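Long-range contact in twitching motility pilus retraction protein (Geobacter sulfurreducens PCA, PDB 5ZFQ), which probably powers retraction of type IV pili as a hexameric ATPase motor, coupling ATP hydrolysis to pilus disassembly and twitching motility: residues Tyr78-Thr82 / Leu95-Phe99. Numbering follows the deposited sequence.
Sequences YSILT and LDLSF
Ile80 CG1 (chi1 49°) and Phe99 CG (chi1 60°) each lie between the backbone N and the carbonyl carbon, and from these positions the two side chains cross at about a right angle. The contact illustrates how the turn that leaves a helix packs on the edge strand of an antiparallel sheet: in this N-terminal domain of a secretion-family ATPase, the turn after helix 70-79 lies against strand 94-101, and Leu95, Leu97 and Phe99 all point toward it. Ile80 CB sits over one face of the Phe99 ring in a CH-pi contact, 4.2 Å from the centroid. Ile80 CG2 meets Phe99 CE2 at 3.7 Å, and Ile80 CD1 lies beside Phe99 CE1. Cut back to an alanine, Phe99 would probably leave Ile80 without its aromatic platform and open a gap beside Phe122 and Leu33, which also touch the Phe99 side chain. Farther along, Leu97 slants across both Ile80 and Leu81, its CD1 3.9 Å from Leu81 CD2. On the strand's other side, Asp96 forms salt bridges with Arg108 and with Arg220 of a neighbouring subunit. Leu81 and Leu95 meet tip to tip, with Leu95 CD2 3.6 Å from both Leu81 CD1 and Leu81 CD2.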
ATOM      1  N   TYR A  78      34.096  21.413  -2.881  1.00 35.06           N
ATOM      2  CA  TYR A  78      33.372  22.207  -1.891  1.00 35.33           C
ATOM      3  C   TYR A  78      33.439  23.691  -2.206  1.00 36.53           C
ATOM      4  O   TYR A  78      32.542  24.447  -1.840  1.00 37.56           O
ATOM      5  CB  TYR A  78      33.889  21.935  -0.494  1.00 35.08           C
ATOM      6  CG  TYR A  78      33.151  20.795   0.195  1.00 35.06           C
ATOM      7  CD1 TYR A  78      32.716  19.664  -0.516  1.00 33.79           C
ATOM      8  CD2 TYR A  78      32.893  20.843   1.557  1.00 36.43           C
ATOM      9  CE1 TYR A  78      32.053  18.611   0.134  1.00 33.83           C
ATOM     10  CE2 TYR A  78      32.245  19.813   2.207  1.00 36.66           C
ATOM     11  CZ  TYR A  78      31.825  18.708   1.501  1.00 35.43           C
ATOM     12  OH  TYR A  78      31.167  17.724   2.197  1.00 36.12           O
ATOM     13  N   SER A  79      34.473  24.097  -2.935  1.00 36.61           N
ATOM     14  CA  SER A  79      34.709  25.507  -3.184  1.00 37.75           C
ATOM     15  C   SER A  79      33.668  26.126  -4.127  1.00 38.62           C
ATOM     16  O   SER A  79      33.506  27.353  -4.149  1.00 40.08           O
ATOM     17  CB  SER A  79      36.132  25.716  -3.722  1.00 37.21           C
ATOM     18  OG  SER A  79      36.242  25.407  -5.089  1.00 36.01           O
ATOM     19  N   ILE A  80      32.948  25.302  -4.884  1.00 37.80           N
ATOM     20  CA  ILE A  80      31.850  25.836  -5.693  1.00 38.28           C
ATOM     21  C   ILE A  80      30.474  25.585  -5.088  1.00 39.42           C
ATOM     22  O   ILE A  80      29.488  25.487  -5.829  1.00 39.48           O
ATOM     23  CB  ILE A  80      31.853  25.261  -7.116  1.00 36.60           C
ATOM     24  CG1 ILE A  80      31.967  23.734  -7.088  1.00 34.95           C
ATOM     25  CG2 ILE A  80      32.978  25.901  -7.929  1.00 36.61           C
ATOM     26  CD1 ILE A  80      30.671  23.011  -7.231  1.00 34.33           C
ATOM     27  N   LEU A  81      30.420  25.481  -3.754  1.00 40.42           N
ATOM     28  CA  LEU A  81      29.197  25.133  -3.027  1.00 40.97           C
ATOM     29  C   LEU A  81      28.855  26.122  -1.915  1.00 44.04           C
ATOM     30  O   LEU A  81      29.728  26.653  -1.204  1.00 44.88           O
ATOM     31  CB  LEU A  81      29.288  23.735  -2.403  1.00 39.37           C
ATOM     32  CG  LEU A  81      29.373  22.493  -3.280  1.00 37.94           C
ATOM     33  CD1 LEU A  81      29.116  21.202  -2.492  1.00 37.42           C
ATOM     34  CD2 LEU A  81      28.430  22.617  -4.458  1.00 38.09           C
ATOM     35  N   THR A  82      27.554  26.331  -1.771  1.00 46.04           N
ATOM     36  CA  THR A  82      26.980  27.026  -0.641  1.00 49.06           C
ATOM     37  C   THR A  82      26.904  26.060   0.538  1.00 50.76           C
ATOM     38  O   THR A  82      27.072  24.849   0.383  1.00 49.31           O
ATOM     39  CB  THR A  82      25.587  27.549  -0.971  1.00 49.57           C
ATOM     40  OG1 THR A  82      24.639  26.494  -0.790  1.00 49.20           O
ATOM     41  CG2 THR A  82      25.531  28.010  -2.420  1.00 48.53           C
ATOM     42  N   LEU A  95      24.993  15.270  -4.987  1.00 35.75           N
ATOM     43  CA  LEU A  95      24.586  16.651  -5.216  1.00 35.48           C
ATOM     44  C   LEU A  95      24.779  17.010  -6.680  1.00 35.26           C
ATOM     45  O   LEU A  95      25.830  16.729  -7.267  1.00 34.83           O
ATOM     46  CB  LEU A  95      25.382  17.613  -4.338  1.00 35.01           C
ATOM     47  CG  LEU A  95      24.965  19.075  -4.410  1.00 35.38           C
ATOM     48  CD1 LEU A  95      23.682  19.304  -3.594  1.00 36.90           C
ATOM     49  CD2 LEU A  95      26.089  19.940  -3.924  1.00 35.05           C
ATOM     50  N   ASP A  96      23.779  17.645  -7.275  1.00 35.44           N
ATOM     51  CA  ASP A  96      23.898  18.064  -8.666  1.00 34.58           C
ATOM     52  C   ASP A  96      23.414  19.493  -8.778  1.00 34.65           C
ATOM     53  O   ASP A  96      22.309  19.796  -8.350  1.00 35.38           O
ATOM     54  CB  ASP A  96      23.093  17.127  -9.580  1.00 34.94           C
ATOM     55  CG  ASP A  96      23.312  17.405 -11.055  1.00 34.97           C
ATOM     56  OD1 ASP A  96      24.319  16.911 -11.624  1.00 33.87           O
ATOM     57  OD2 ASP A  96      22.463  18.121 -11.645  1.00 36.14           O
ATOM     58  N   LEU A  97      24.225  20.379  -9.345  1.00 34.49           N
ATOM     59  CA  LEU A  97      23.831  21.790  -9.401  1.00 35.95           C
ATOM     60  C   LEU A  97      24.308  22.523 -10.665  1.00 36.14           C
ATOM     61  O   LEU A  97      25.039  21.958 -11.500  1.00 35.24           O
ATOM     62  CB  LEU A  97      24.361  22.540  -8.169  1.00 36.35           C
ATOM     63  CG  LEU A  97      25.860  22.895  -8.223  1.00 35.56           C
ATOM     64  CD1 LEU A  97      26.157  24.030  -7.294  1.00 36.20           C
ATOM     65  CD2 LEU A  97      26.783  21.686  -7.934  1.00 34.33           C
ATOM     66  N   SER A  98      23.892  23.785 -10.788  1.00 37.49           N
ATOM     67  CA  SER A  98      24.490  24.707 -11.745  1.00 38.64           C
ATOM     68  C   SER A  98      25.086  25.918 -11.013  1.00 40.61           C
ATOM     69  O   SER A  98      24.667  26.267  -9.898  1.00 41.71           O
ATOM     70  CB  SER A  98      23.473  25.170 -12.788  1.00 39.74           C
ATOM     71  OG  SER A  98      22.388  25.844 -12.174  1.00 41.47           O
ATOM     72  N   PHE A  99      26.076  26.545 -11.640  1.00 41.00           N
ATOM     73  CA  PHE A  99      26.678  27.752 -11.096  1.00 42.18           C
ATOM     74  C   PHE A  99      27.384  28.519 -12.206  1.00 43.63           C
ATOM     75  O   PHE A  99      27.575  27.986 -13.316  1.00 42.56           O
ATOM     76  CB  PHE A  99      27.656  27.417  -9.960  1.00 40.49           C
ATOM     77  CG  PHE A  99      28.805  26.523 -10.370  1.00 37.99           C
ATOM     78  CD1 PHE A  99      28.651  25.149 -10.428  1.00 36.41           C
ATOM     79  CD2 PHE A  99      30.043  27.062 -10.674  1.00 37.60           C
ATOM     80  CE1 PHE A  99      29.715  24.328 -10.787  1.00 35.33           C
ATOM     81  CE2 PHE A  99      31.102  26.244 -11.046  1.00 36.42           C
ATOM     82  CZ  PHE A  99      30.942  24.877 -11.097  1.00 35.11           C
TER